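Galactose mutarotase related enzyme (Lactobacillus acidophilus, PDB 3DCD) probably binds carbohydrate and may act as a sugar isomerase, although its actual function has not been established. Local coordinates at residues Lys11-Asp16 with Glu20-Lys25; Asp59-Thr62 with Thr67-Leu70; Ser217-Thr220 with Phe225-Asn228; Glu40-His45 with Gly238-Tyr243; Glu123-Val128 with Trp230-Pro235. All coordinates share one frame; numbering follows the deposited sequence.

Overall arrangement
Three of the five contacts are rungs of beta hairpins and two are long-range side-chain contacts. Contact 3 is the buried one; contact 1 is partly buried, apolar on one face and mostly polar on the other; contact 2 sits in a separate two-stranded sheet, its centre about 38 Å from that of contact 3. Contacts 3 and 5 share strand 226-232 of the large antiparallel sheet, but where contact 3 is a backbone ladder with side chains packed on both faces, contact 5 is a surface charge contact over a strand. Contact 4, also near the surface, joins a loop to strand 236-240 through aromatic rings and one amide, and touches contact 1 through Glu20 and His45.

Contact 1: residues Lys11-Asp16 with Glu20-Lys25; sequences KVVISD and EIQSVK
Val13 O faces two residues of the opposite strand at once, accepting from Gln22 N at 2.7 Å and, less directly, from Ser23 N at 3.3 Å. This is a classic beta bulge in the antiparallel hairpin of strands 10-15 and 20-26; it shifts the register by one between the pairs Val13-Ser23 and Ile14-Ile21. Beyond it, Lys11 and Lys25 are joined by two backbone hydrogen bonds, each N-H to the other's O. The bulge brings Gln22 toward the partner strand, its CB 3.6 Å from Val13 O. A bend at chi2 (-59°) folds its amide back along its own strand, where NE2 gives a nearly straight bond to Glu20 O at 2.9 Å and another to Glu20 OE1. Glu20 O is thereby gripped from both faces of its plane, since Ser15 N reaches it from the other at 2.8 Å. The face carrying Val12, Ile14, Ile21 and Val24 is apolar: Val12 and Val24 lie side by side, while Ile14 CG1 meets Ile21 CG1 at 4.1 Å. Tyr115 and Leu117 of strand 109-118 pack on this face. Farther out, Glu20 OE2 accepts from the backbone N of His45 and of Ala46, and Glu32 binds Ser23 OG and Val24 N. Near the Lys11 end one water donates to both Lys11 O and Ser23 OG, 2.8 Å from the hydroxyl.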
# COMPACT_ATOMS: atom_id res chain seq x y z
N LYS A 11 4.30 1.86 -19.00
CA LYS A 11 4.43 3.32 -18.86
C LYS A 11 3.66 3.71 -17.61
O LYS A 11 2.49 3.35 -17.44
CB LYS A 11 3.87 4.05 -20.09
CG LYS A 11 3.98 5.57 -20.03
CD LYS A 11 3.38 6.20 -21.28
CE LYS A 11 3.71 7.69 -21.40
NZ LYS A 11 3.30 8.27 -22.74
N VAL A 12 4.34 4.46 -16.74
CA VAL A 12 3.84 4.74 -15.40
C VAL A 12 3.79 6.24 -15.23
O VAL A 12 4.76 6.94 -15.53
CB VAL A 12 4.75 4.12 -14.31
CG1 VAL A 12 4.16 4.39 -12.90
CG2 VAL A 12 4.92 2.60 -14.52
N VAL A 13 2.65 6.73 -14.74
CA VAL A 13 2.49 8.14 -14.43
C VAL A 13 2.30 8.30 -12.93
O VAL A 13 1.48 7.61 -12.33
CB VAL A 13 1.27 8.75 -15.15
CG1 VAL A 13 1.13 10.23 -14.77
CG2 VAL A 13 1.40 8.61 -16.66
N ILE A 14 3.05 9.23 -12.33
CA ILE A 14 3.02 9.42 -10.88
C ILE A 14 2.94 10.92 -10.53
O ILE A 14 3.60 11.74 -11.16
CB ILE A 14 4.28 8.83 -10.23
CG1 ILE A 14 4.53 7.41 -10.74
CG2 ILE A 14 4.15 8.85 -8.71
CD1 ILE A 14 5.98 7.09 -10.92
N SER A 15 2.14 11.24 -9.52
CA SER A 15 1.94 12.64 -9.09
C SER A 15 2.84 12.99 -7.93
O SER A 15 3.07 12.16 -7.04
CB SER A 15 0.48 12.87 -8.67
OG SER A 15 0.29 14.20 -8.17
N ASP A 16 3.34 14.22 -7.92
CA ASP A 16 4.11 14.67 -6.78
C ASP A 16 3.21 14.89 -5.55
O ASP A 16 3.71 15.03 -4.43
CB ASP A 16 4.95 15.89 -7.11
CG ASP A 16 4.12 17.07 -7.60
OD1 ASP A 16 2.89 16.99 -7.72
OD2 ASP A 16 4.74 18.12 -7.86
N GLU A 20 2.03 9.61 -5.65
CA GLU A 20 1.03 8.58 -5.90
C GLU A 20 0.98 8.19 -7.36
O GLU A 20 0.86 9.05 -8.25
CB GLU A 20 -0.37 9.07 -5.48
CG GLU A 20 -1.45 8.03 -5.68
CD GLU A 20 -2.88 8.59 -5.56
OE1 GLU A 20 -3.15 9.73 -6.03
OE2 GLU A 20 -3.73 7.86 -5.02
N ILE A 21 1.06 6.88 -7.62
CA ILE A 21 0.89 6.35 -8.98
C ILE A 21 -0.51 6.73 -9.46
O ILE A 21 -1.48 6.51 -8.74
CB ILE A 21 1.04 4.83 -9.00
CG1 ILE A 21 2.50 4.44 -8.73
CG2 ILE A 21 0.56 4.24 -10.34
CD1 ILE A 21 2.63 2.92 -8.46
N GLN A 22 -0.60 7.34 -10.65
CA GLN A 22 -1.88 7.70 -11.27
C GLN A 22 -2.32 6.67 -12.30
O GLN A 22 -3.52 6.47 -12.52
CB GLN A 22 -1.77 9.06 -11.99
CG GLN A 22 -1.30 10.20 -11.13
CD GLN A 22 -2.22 10.41 -9.96
OE1 GLN A 22 -3.33 10.90 -10.12
NE2 GLN A 22 -1.78 10.00 -8.78
N SER A 23 -1.34 6.04 -12.94
CA SER A 23 -1.60 5.19 -14.11
C SER A 23 -0.45 4.24 -14.36
O SER A 23 0.70 4.62 -14.25
CB SER A 23 -1.80 6.10 -15.34
OG SER A 23 -1.86 5.35 -16.55
N VAL A 24 -0.77 2.99 -14.71
CA VAL A 24 0.23 2.03 -15.22
C VAL A 24 -0.41 1.39 -16.44
O VAL A 24 -1.47 0.80 -16.33
CB VAL A 24 0.55 0.92 -14.20
CG1 VAL A 24 1.44 -0.18 -14.84
CG2 VAL A 24 1.21 1.49 -12.92
N LYS A 25 0.23 1.52 -17.59
CA LYS A 25 -0.30 0.95 -18.81
C LYS A 25 0.69 0.03 -19.50
O LYS A 25 1.90 0.32 -19.54
CB LYS A 25 -0.70 2.06 -19.77
CG LYS A 25 -2.02 2.73 -19.45
CD LYS A 25 -2.31 3.75 -20.53
CE LYS A 25 -2.78 5.06 -19.91
NZ LYS A 25 -3.33 5.97 -20.97
O HOH W 1 0.55 5.12 -18.04

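Contact 2: residues Asp59-Thr62 with Thr67-Leu70; sequences DEYT and TYHL
Asp59 O is gripped by Leu70 N at 3.0 Å and by a water that also bonds His69 ND1. Leu70 N lies 45° above the carbonyl plane. A second water donates to Asp59 OD1 and to Leu70 O, while the same carboxylate oxygen forms a salt bridge with Arg55. Next along, Tyr61 and Tyr68 exchange backbone bonds, the one from Tyr68 N to Tyr61 O being almost straight at 2.9 Å. They form the hydrogen-bonded pair of an antiparallel hairpin (strands 60-63 and 66-69), a sheet of its own. Tyr61 CG lies between its backbone N and carbonyl carbon (chi1 66°), which swings the ring across to Tyr68 CB; this carbon sits over its face in a CH-pi contact, 3.7 Å from the centroid. The two rings are nearly parallel (18°) but slid apart, barely overlapping. Leu70 CB lies at the edge of the Tyr61 ring, 4.1 Å from CE2, and Tyr61 OH bonds Val104 O. Were Tyr61 an alanine, Tyr68 CB would probably lose the ring it rests on and Val104 O its hydroxyl partner. On the opposite face Glu60 and His69 point the same way, Glu60 OE1 at the imidazole edge, 3.5 Å from His69 CE1.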
# COMPACT_ATOMS: atom_id res chain seq x y z
N ASP A 59 -8.55 8.87 16.35
CA ASP A 59 -7.58 9.60 15.51
C ASP A 59 -6.58 10.39 16.34
O ASP A 59 -6.26 11.53 16.00
CB ASP A 59 -8.29 10.50 14.50
CG ASP A 59 -9.25 9.74 13.63
OD1 ASP A 59 -8.79 8.78 12.97
OD2 ASP A 59 -10.46 10.07 13.62
N GLU A 60 -6.08 9.79 17.42
CA GLU A 60 -5.15 10.48 18.29
C GLU A 60 -4.18 9.53 19.00
O GLU A 60 -4.40 8.33 19.10
CB GLU A 60 -5.90 11.35 19.31
CG GLU A 60 -6.67 10.57 20.35
CD GLU A 60 -7.40 11.45 21.35
OE1 GLU A 60 -7.85 12.56 20.99
OE2 GLU A 60 -7.53 11.01 22.51
N TYR A 61 -3.08 10.10 19.48
CA TYR A 61 -2.09 9.38 20.23
C TYR A 61 -1.42 10.36 21.18
O TYR A 61 -1.57 11.58 21.04
CB TYR A 61 -1.05 8.73 19.31
CG TYR A 61 -0.18 9.71 18.53
CD1 TYR A 61 1.05 10.15 19.06
CD2 TYR A 61 -0.55 10.16 17.25
CE1 TYR A 61 1.85 11.03 18.36
CE2 TYR A 61 0.27 11.03 16.54
CZ TYR A 61 1.46 11.46 17.09
OH TYR A 61 2.27 12.33 16.40
N THR A 62 -0.68 9.82 22.14
CA THR A 62 0.13 10.67 23.02
C THR A 62 1.59 10.33 22.80
O THR A 62 1.95 9.20 22.47
CB THR A 62 -0.25 10.55 24.52
OG1 THR A 62 -0.02 9.20 24.99
CG2 THR A 62 -1.70 10.95 24.75
N THR A 67 -0.76 15.24 23.63
CA THR A 67 -1.71 14.62 22.69
C THR A 67 -1.61 15.23 21.29
O THR A 67 -1.60 16.44 21.12
CB THR A 67 -3.17 14.70 23.20
OG1 THR A 67 -3.25 14.18 24.53
CG2 THR A 67 -4.12 13.91 22.29
N TYR A 68 -1.54 14.34 20.30
CA TYR A 68 -1.52 14.70 18.90
C TYR A 68 -2.70 14.08 18.16
O TYR A 68 -3.23 13.05 18.58
CB TYR A 68 -0.23 14.18 18.27
CG TYR A 68 1.00 14.81 18.86
CD1 TYR A 68 1.63 14.27 19.98
CD2 TYR A 68 1.52 15.98 18.31
CE1 TYR A 68 2.75 14.86 20.52
CE2 TYR A 68 2.65 16.57 18.85
CZ TYR A 68 3.26 16.01 19.95
OH TYR A 68 4.38 16.60 20.49
N HIS A 69 -3.06 14.69 17.03
CA HIS A 69 -4.20 14.26 16.24
C HIS A 69 -3.76 13.96 14.82
O HIS A 69 -3.19 14.80 14.13
CB HIS A 69 -5.30 15.32 16.30
CG HIS A 69 -5.66 15.70 17.70
ND1 HIS A 69 -6.57 14.99 18.45
CD2 HIS A 69 -5.17 16.66 18.52
CE1 HIS A 69 -6.66 15.52 19.65
NE2 HIS A 69 -5.82 16.54 19.72
N LEU A 70 -4.01 12.72 14.40
CA LEU A 70 -3.53 12.25 13.12
C LEU A 70 -4.54 11.28 12.54
O LEU A 70 -4.94 10.33 13.21
CB LEU A 70 -2.17 11.55 13.29
CG LEU A 70 -1.40 11.18 12.02
CD1 LEU A 70 -1.12 12.44 11.17
CD2 LEU A 70 -0.13 10.45 12.35
O HOH W 2 -6.20 7.84 12.90
O HOH W 3 -8.36 13.44 16.84

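Contact 3: residues Ser217-Thr220 with Phe225-Asn228; sequences SLRT and FHVN
Arg219 lies over one face of the His226 imidazole, its CD 3.9 Å from the ring centroid in a CH-pi contact. Bends at chi2 and chi3 (69°) carry the chain across the ring, so that NH1 comes down on the same face near its rim, 3.5 Å from His226 CD2. The guanidinium stands almost upright on the imidazole, the planes 83° apart, and presents an edge rather than stacking flat. At the edge of the same ring sits Ser217 OG, 3.4 Å from His226 CE1. Asn228 ND2 lies close beside that hydroxyl, but the angle is too poor for a hydrogen bond. The backbone beneath is an antiparallel hairpin of strands 214-220 and 226-232, within the large sheet: Leu218 N bonds Val227 O at 2.7 Å, almost straight, and Val227 N returns to Leu218 O. On the other face Leu218 CG meets the edge of the Phe225 ring, 3.8 Å from CE2, and Leu218 CD2 packs against Val227 CB at 4.2 Å. Val250 and Ile252 of strand 249-256 cover Leu218, so this face packs against the other large sheet in the beta-sandwich of the galactose mutarotase family. Strand 159-164 flanks the hairpin on one side and strand 282-292 on the other. Toward the turn Thr220 OG1 bonds Asp158 O, while the buried Thr220 N has no partner. The chemistry is thus split by face, with Leu218 and Val227 on one and Ser217, Arg219, His226 and Asn228 on the other, and the positive charge above the imidazole would probably disfavour protonation of His226.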
# COMPACT_ATOMS: atom_id res chain seq x y z
N SER A 217 -0.64 -12.89 -5.81
CA SER A 217 -0.97 -12.86 -7.24
C SER A 217 -2.44 -12.60 -7.41
O SER A 217 -3.27 -13.33 -6.86
CB SER A 217 -0.69 -14.20 -7.94
OG SER A 217 0.68 -14.54 -7.89
N LEU A 218 -2.75 -11.60 -8.21
CA LEU A 218 -4.10 -11.32 -8.60
C LEU A 218 -4.31 -11.76 -10.06
O LEU A 218 -3.60 -11.31 -10.96
CB LEU A 218 -4.37 -9.83 -8.41
CG LEU A 218 -5.62 -9.25 -9.06
CD1 LEU A 218 -6.85 -9.76 -8.31
CD2 LEU A 218 -5.49 -7.73 -8.98
N ARG A 219 -5.24 -12.70 -10.24
CA ARG A 219 -5.43 -13.39 -11.51
C ARG A 219 -6.90 -13.69 -11.81
O ARG A 219 -7.78 -13.45 -10.98
CB ARG A 219 -4.68 -14.73 -11.48
CG ARG A 219 -3.18 -14.56 -11.62
CD ARG A 219 -2.42 -15.58 -10.82
NE ARG A 219 -2.59 -16.90 -11.39
CZ ARG A 219 -1.88 -17.37 -12.42
NH1 ARG A 219 -0.96 -16.60 -13.00
NH2 ARG A 219 -2.11 -18.60 -12.86
N THR A 220 -7.14 -14.21 -13.01
CA THR A 220 -8.41 -14.76 -13.42
C THR A 220 -8.12 -15.92 -14.36
O THR A 220 -7.19 -15.86 -15.17
CB THR A 220 -9.32 -13.72 -14.11
OG1 THR A 220 -10.51 -14.38 -14.56
CG2 THR A 220 -8.63 -13.05 -15.33
N PHE A 225 -4.63 -11.96 -17.59
CA PHE A 225 -4.48 -10.90 -16.60
C PHE A 225 -3.82 -11.41 -15.32
O PHE A 225 -4.24 -12.41 -14.73
CB PHE A 225 -5.84 -10.26 -16.28
CG PHE A 225 -5.79 -9.27 -15.14
CD1 PHE A 225 -5.36 -7.98 -15.35
CD2 PHE A 225 -6.16 -9.66 -13.84
CE1 PHE A 225 -5.30 -7.06 -14.30
CE2 PHE A 225 -6.12 -8.75 -12.80
CZ PHE A 225 -5.68 -7.44 -13.03
N HIS A 226 -2.79 -10.71 -14.88
CA HIS A 226 -1.99 -11.15 -13.75
C HIS A 226 -1.24 -9.95 -13.21
O HIS A 226 -0.42 -9.35 -13.91
CB HIS A 226 -1.03 -12.26 -14.21
CG HIS A 226 -0.19 -12.85 -13.12
ND1 HIS A 226 -0.44 -12.65 -11.78
CD2 HIS A 226 0.88 -13.68 -13.19
CE1 HIS A 226 0.46 -13.30 -11.06
NE2 HIS A 226 1.27 -13.93 -11.89
N VAL A 227 -1.55 -9.57 -11.97
CA VAL A 227 -0.79 -8.58 -11.24
C VAL A 227 -0.14 -9.31 -10.06
O VAL A 227 -0.82 -9.97 -9.27
CB VAL A 227 -1.67 -7.42 -10.75
CG1 VAL A 227 -0.91 -6.56 -9.77
CG2 VAL A 227 -2.15 -6.57 -11.96
N ASN A 228 1.17 -9.21 -9.98
CA ASN A 228 1.91 -9.85 -8.89
C ASN A 228 2.56 -8.84 -7.97
O ASN A 228 3.21 -7.90 -8.45
CB ASN A 228 2.94 -10.79 -9.48
CG ASN A 228 3.25 -11.92 -8.57
OD1 ASN A 228 3.91 -11.75 -7.53
ND2 ASN A 228 2.76 -13.10 -8.92

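Contact 4: residues Glu40-His45 with Gly238-Tyr243; sequences EIWGRH and GIWSQY
Ile41 touches Gln242 twice, once through its side chain and once through its carbonyl. Its CG2 runs past the glutamine stem in the opposite direction, 3.7 Å from Gln242 CB, and Ile41 O accepts a hydrogen bond from Gln242 NE2 at 3.1 Å. The donor stands only 20° out of the carbonyl plane. Gln242 reaches it because its chain bends at chi2 (55°), which also brings OE1 back to accept from Tyr243 N in the carbonyl plane, on a lone pair. The amide is thus tied at both ends, fixing its rotation. A leucine in place of Gln242 would probably leave Ile41 O without this donor and Tyr243 N without its acceptor, weakening the tie between loop and strand end. Trp42 follows, offering an indole face to the edge of Trp240 in a T-shaped (edge-to-face) stack. Trp240 CZ3 points at the middle of the indole, 3.7 Å from Trp42 CD2, with the planes at 81°. The other face of Trp42 is covered near its rim by Arg44 O. Trp42 O bonds Trp35 NE1, and the Trp35 and His143 rings also meet the Trp42 indole. Farther on, Arg44 NH2 bonds Asn78 OD1. With 192 residues between its segments, the contact joins this irregular loop to the end of strand 236-240, whose Trp240 also packs on strand 249-256. No charged pair meets across these segments: edge-to-face indoles, the Ile41-Gln242 packing and one neutral side-chain hydrogen bond tie the loop to the residues at and just after the strand end.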
# COMPACT_ATOMS: atom_id res chain seq x y z
N GLU A 40 -17.06 8.47 -6.54
CA GLU A 40 -18.32 7.87 -6.11
C GLU A 40 -18.08 6.63 -5.28
O GLU A 40 -18.95 6.20 -4.52
CB GLU A 40 -19.19 7.54 -7.33
CG GLU A 40 -19.64 8.79 -8.10
CD GLU A 40 -20.84 9.50 -7.47
OE1 GLU A 40 -21.37 9.01 -6.45
OE2 GLU A 40 -21.26 10.54 -8.00
N ILE A 41 -16.88 6.05 -5.41
CA ILE A 41 -16.53 4.79 -4.75
C ILE A 41 -15.35 4.98 -3.79
O ILE A 41 -15.45 4.71 -2.58
CB ILE A 41 -16.15 3.70 -5.79
CG1 ILE A 41 -17.25 3.50 -6.85
CG2 ILE A 41 -15.76 2.39 -5.10
CD1 ILE A 41 -18.57 2.92 -6.31
N TRP A 42 -14.23 5.43 -4.35
CA TRP A 42 -12.99 5.62 -3.59
C TRP A 42 -12.08 6.53 -4.40
O TRP A 42 -11.57 6.14 -5.44
CB TRP A 42 -12.32 4.26 -3.28
CG TRP A 42 -10.99 4.43 -2.54
CD1 TRP A 42 -10.77 5.17 -1.41
CD2 TRP A 42 -9.71 3.88 -2.91
NE1 TRP A 42 -9.44 5.09 -1.04
CE2 TRP A 42 -8.77 4.30 -1.95
CE3 TRP A 42 -9.28 3.04 -3.95
CZ2 TRP A 42 -7.42 3.96 -2.01
CZ3 TRP A 42 -7.95 2.68 -4.01
CH2 TRP A 42 -7.03 3.14 -3.03
N GLY A 43 -11.94 7.78 -3.94
CA GLY A 43 -11.34 8.82 -4.76
C GLY A 43 -9.83 8.93 -4.66
O GLY A 43 -9.28 10.05 -4.71
N ARG A 44 -9.16 7.78 -4.50
CA ARG A 44 -7.69 7.73 -4.55
C ARG A 44 -7.28 6.63 -5.51
O ARG A 44 -8.11 5.78 -5.83
CB ARG A 44 -7.10 7.51 -3.14
CG ARG A 44 -7.40 8.69 -2.20
CD ARG A 44 -6.67 8.60 -0.85
NE ARG A 44 -7.01 9.76 0.00
CZ ARG A 44 -6.48 10.97 -0.09
NH1 ARG A 44 -5.54 11.24 -1.00
NH2 ARG A 44 -6.89 11.94 0.74
N HIS A 45 -6.04 6.66 -5.99
CA HIS A 45 -5.52 5.58 -6.85
C HIS A 45 -4.71 4.53 -6.09
O HIS A 45 -4.92 3.31 -6.26
CB HIS A 45 -4.56 6.14 -7.90
CG HIS A 45 -5.17 7.07 -8.89
ND1 HIS A 45 -5.24 8.43 -8.69
CD2 HIS A 45 -5.69 6.84 -10.12
CE1 HIS A 45 -5.80 9.00 -9.74
NE2 HIS A 45 -6.04 8.07 -10.64
N GLY A 238 -2.47 -6.03 3.64
CA GLY A 238 -3.92 -5.88 3.66
C GLY A 238 -4.50 -6.04 2.27
O GLY A 238 -3.92 -5.55 1.29
N ILE A 239 -5.63 -6.73 2.18
CA ILE A 239 -6.39 -6.84 0.93
C ILE A 239 -7.73 -6.15 1.17
O ILE A 239 -8.42 -6.47 2.15
CB ILE A 239 -6.68 -8.33 0.50
CG1 ILE A 239 -5.47 -9.27 0.73
CG2 ILE A 239 -7.20 -8.39 -0.96
CD1 ILE A 239 -4.21 -8.95 -0.06
N TRP A 240 -8.12 -5.22 0.29
CA TRP A 240 -9.31 -4.42 0.54
C TRP A 240 -9.96 -3.94 -0.75
O TRP A 240 -9.28 -3.65 -1.73
CB TRP A 240 -8.92 -3.19 1.41
CG TRP A 240 -10.01 -2.13 1.60
CD1 TRP A 240 -11.02 -2.13 2.54
CD2 TRP A 240 -10.17 -0.94 0.83
NE1 TRP A 240 -11.79 -0.99 2.40
CE2 TRP A 240 -11.30 -0.24 1.36
CE3 TRP A 240 -9.48 -0.38 -0.25
CZ2 TRP A 240 -11.74 0.97 0.83
CZ3 TRP A 240 -9.93 0.84 -0.77
CH2 TRP A 240 -11.05 1.50 -0.23
N SER A 241 -11.28 -3.85 -0.74
CA SER A 241 -11.98 -3.04 -1.74
C SER A 241 -13.17 -2.36 -1.03
O SER A 241 -13.51 -2.74 0.10
CB SER A 241 -12.43 -3.91 -2.91
OG SER A 241 -12.89 -3.11 -4.00
N GLN A 242 -13.78 -1.37 -1.68
CA GLN A 242 -14.80 -0.54 -1.02
C GLN A 242 -16.05 -1.35 -0.72
O GLN A 242 -16.37 -2.31 -1.44
CB GLN A 242 -15.15 0.70 -1.87
CG GLN A 242 -15.98 1.79 -1.15
CD GLN A 242 -15.32 2.26 0.13
OE1 GLN A 242 -15.45 1.63 1.17
NE2 GLN A 242 -14.59 3.35 0.06
N TYR A 243 -16.73 -0.99 0.37
CA TYR A 243 -17.98 -1.61 0.81
C TYR A 243 -18.68 -0.57 1.71
O TYR A 243 -18.01 0.10 2.50
CB TYR A 243 -17.69 -2.89 1.61
CG TYR A 243 -18.94 -3.67 1.94
CD1 TYR A 243 -19.70 -3.37 3.08
CD2 TYR A 243 -19.38 -4.70 1.10
CE1 TYR A 243 -20.85 -4.07 3.38
CE2 TYR A 243 -20.54 -5.42 1.40
CZ TYR A 243 -21.27 -5.09 2.54
OH TYR A 243 -22.41 -5.80 2.84

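Contact 5: residues Glu123-Val128 with Trp230-Pro235; sequences EENFSV and WTRDAP
Arg232 turns its CG anti to the carbonyl carbon (chi1 -57°) and runs extended from CG to NE, which carries the guanidinium to Glu123 and Asn125 on strand 121-130. Its backbone, with the positive phi of 47°, takes the second place of a type II' beta turn from Thr231 to Ala234, closed by a bond from Ala234 N to Thr231 O at 2.9 Å. The side chain therefore leaves from the start of the turn and crosses that of Glu123 at about a right angle. The guanidinium meets Glu123 with its edge: NH2 lies 3.5 Å from Glu123 CG, so the aliphatic stem is closer than the charge. The salt bridge itself is long, Glu123 OE2 to Arg232 NH2 at 4.0 Å. No N-H points at the oxygen, which stands well out of the guanidinium plane, and the two flat groups are turned 66° apart; the attraction is one of charges alone. The amide end of Asn125 comes within reach of the same edge, though its orientation is uncertain. Both side chains of the salt bridge have hydrogen bonds elsewhere: Arg232 NH2 bonds Ser288 OG, and Glu123 OE1 accepts from Asn116 ND2. Strand 282-292, which carries Ser288, runs between strands 121-130 and 226-232 in the large antiparallel sheet, so Arg232 reaches over this middle strand to its far neighbour, while strand 109-118, with Asn116, flanks strand 121-130 on the other side.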
# COMPACT_ATOMS: atom_id res chain seq x y z
N GLU A 123 9.10 -1.15 -9.00
CA GLU A 123 9.41 -1.08 -7.58
C GLU A 123 8.82 0.18 -6.97
O GLU A 123 8.83 1.25 -7.61
CB GLU A 123 10.92 -1.06 -7.37
CG GLU A 123 11.63 -2.33 -7.75
CD GLU A 123 13.11 -2.33 -7.37
OE1 GLU A 123 13.65 -1.27 -6.96
OE2 GLU A 123 13.73 -3.39 -7.51
N GLU A 124 8.33 0.05 -5.74
CA GLU A 124 7.94 1.20 -4.92
C GLU A 124 8.74 1.08 -3.64
O GLU A 124 8.48 0.22 -2.81
CB GLU A 124 6.44 1.17 -4.63
CG GLU A 124 5.97 2.26 -3.63
CD GLU A 124 4.44 2.38 -3.56
OE1 GLU A 124 3.75 1.97 -4.53
OE2 GLU A 124 3.94 2.88 -2.54
N ASN A 125 9.76 1.93 -3.50
CA ASN A 125 10.75 1.76 -2.43
C ASN A 125 10.64 2.90 -1.46
O ASN A 125 10.59 4.07 -1.86
CB ASN A 125 12.18 1.73 -2.99
CG ASN A 125 12.38 0.66 -4.07
OD1 ASN A 125 12.90 0.93 -5.16
ND2 ASN A 125 11.98 -0.56 -3.76
N PHE A 126 10.65 2.57 -0.17
CA PHE A 126 10.58 3.57 0.89
C PHE A 126 11.94 3.74 1.58
O PHE A 126 12.62 2.76 1.88
CB PHE A 126 9.56 3.15 1.94
CG PHE A 126 8.17 2.93 1.39
CD1 PHE A 126 7.55 3.91 0.59
CD2 PHE A 126 7.49 1.75 1.66
CE1 PHE A 126 6.25 3.69 0.07
CE2 PHE A 126 6.19 1.53 1.16
CZ PHE A 126 5.58 2.51 0.38
N SER A 127 12.30 4.98 1.85
CA SER A 127 13.45 5.30 2.64
C SER A 127 13.04 6.37 3.64
O SER A 127 12.53 7.42 3.24
CB SER A 127 14.58 5.80 1.76
OG SER A 127 15.58 6.44 2.54
N VAL A 128 13.25 6.09 4.92
CA VAL A 128 12.99 7.08 5.98
C VAL A 128 14.30 7.36 6.73
O VAL A 128 14.94 6.43 7.21
CB VAL A 128 11.91 6.54 6.97
CG1 VAL A 128 11.60 7.55 8.06
CG2 VAL A 128 10.62 6.19 6.21
N TRP A 230 5.17 -8.49 -4.88
CA TRP A 230 6.19 -9.10 -4.03
C TRP A 230 6.36 -8.16 -2.83
O TRP A 230 6.75 -6.99 -2.98
CB TRP A 230 7.50 -9.23 -4.80
CG TRP A 230 7.34 -9.96 -6.12
CD1 TRP A 230 6.65 -9.53 -7.24
CD2 TRP A 230 7.88 -11.24 -6.47
NE1 TRP A 230 6.72 -10.47 -8.24
CE2 TRP A 230 7.47 -11.52 -7.80
CE3 TRP A 230 8.67 -12.17 -5.79
CZ2 TRP A 230 7.83 -12.71 -8.46
CZ3 TRP A 230 9.03 -13.36 -6.45
CH2 TRP A 230 8.61 -13.61 -7.77
N THR A 231 6.07 -8.67 -1.63
CA THR A 231 5.98 -7.80 -0.44
C THR A 231 7.28 -7.74 0.34
O THR A 231 7.34 -7.13 1.42
CB THR A 231 4.86 -8.26 0.50
OG1 THR A 231 5.08 -9.64 0.84
CG2 THR A 231 3.46 -8.12 -0.19
N ARG A 232 8.32 -8.39 -0.19
CA ARG A 232 9.64 -8.41 0.44
C ARG A 232 9.49 -8.74 1.94
O ARG A 232 8.87 -9.76 2.28
CB ARG A 232 10.36 -7.08 0.19
CG ARG A 232 10.50 -6.75 -1.32
CD ARG A 232 11.41 -5.54 -1.55
NE ARG A 232 11.19 -4.94 -2.87
CZ ARG A 232 11.48 -3.68 -3.17
NH1 ARG A 232 12.02 -2.88 -2.25
NH2 ARG A 232 11.26 -3.20 -4.38
N ASP A 233 10.01 -7.90 2.82
CA ASP A 233 9.97 -8.20 4.25
C ASP A 233 8.79 -7.58 5.00
O ASP A 233 8.84 -7.46 6.24
CB ASP A 233 11.30 -7.81 4.91
CG ASP A 233 11.61 -6.31 4.81
OD1 ASP A 233 10.87 -5.51 4.16
OD2 ASP A 233 12.64 -5.92 5.41
N ALA A 234 7.74 -7.16 4.29
CA ALA A 234 6.57 -6.60 5.00
C ALA A 234 6.06 -7.62 6.01
O ALA A 234 5.89 -8.79 5.66
CB ALA A 234 5.46 -6.22 4.01
N PRO A 235 5.83 -7.20 7.27
CA PRO A 235 5.26 -8.13 8.24
C PRO A 235 3.75 -8.34 8.07
O PRO A 235 3.20 -9.25 8.69
CB PRO A 235 5.56 -7.46 9.57
CG PRO A 235 5.59 -6.00 9.26
CD PRO A 235 6.14 -5.88 7.87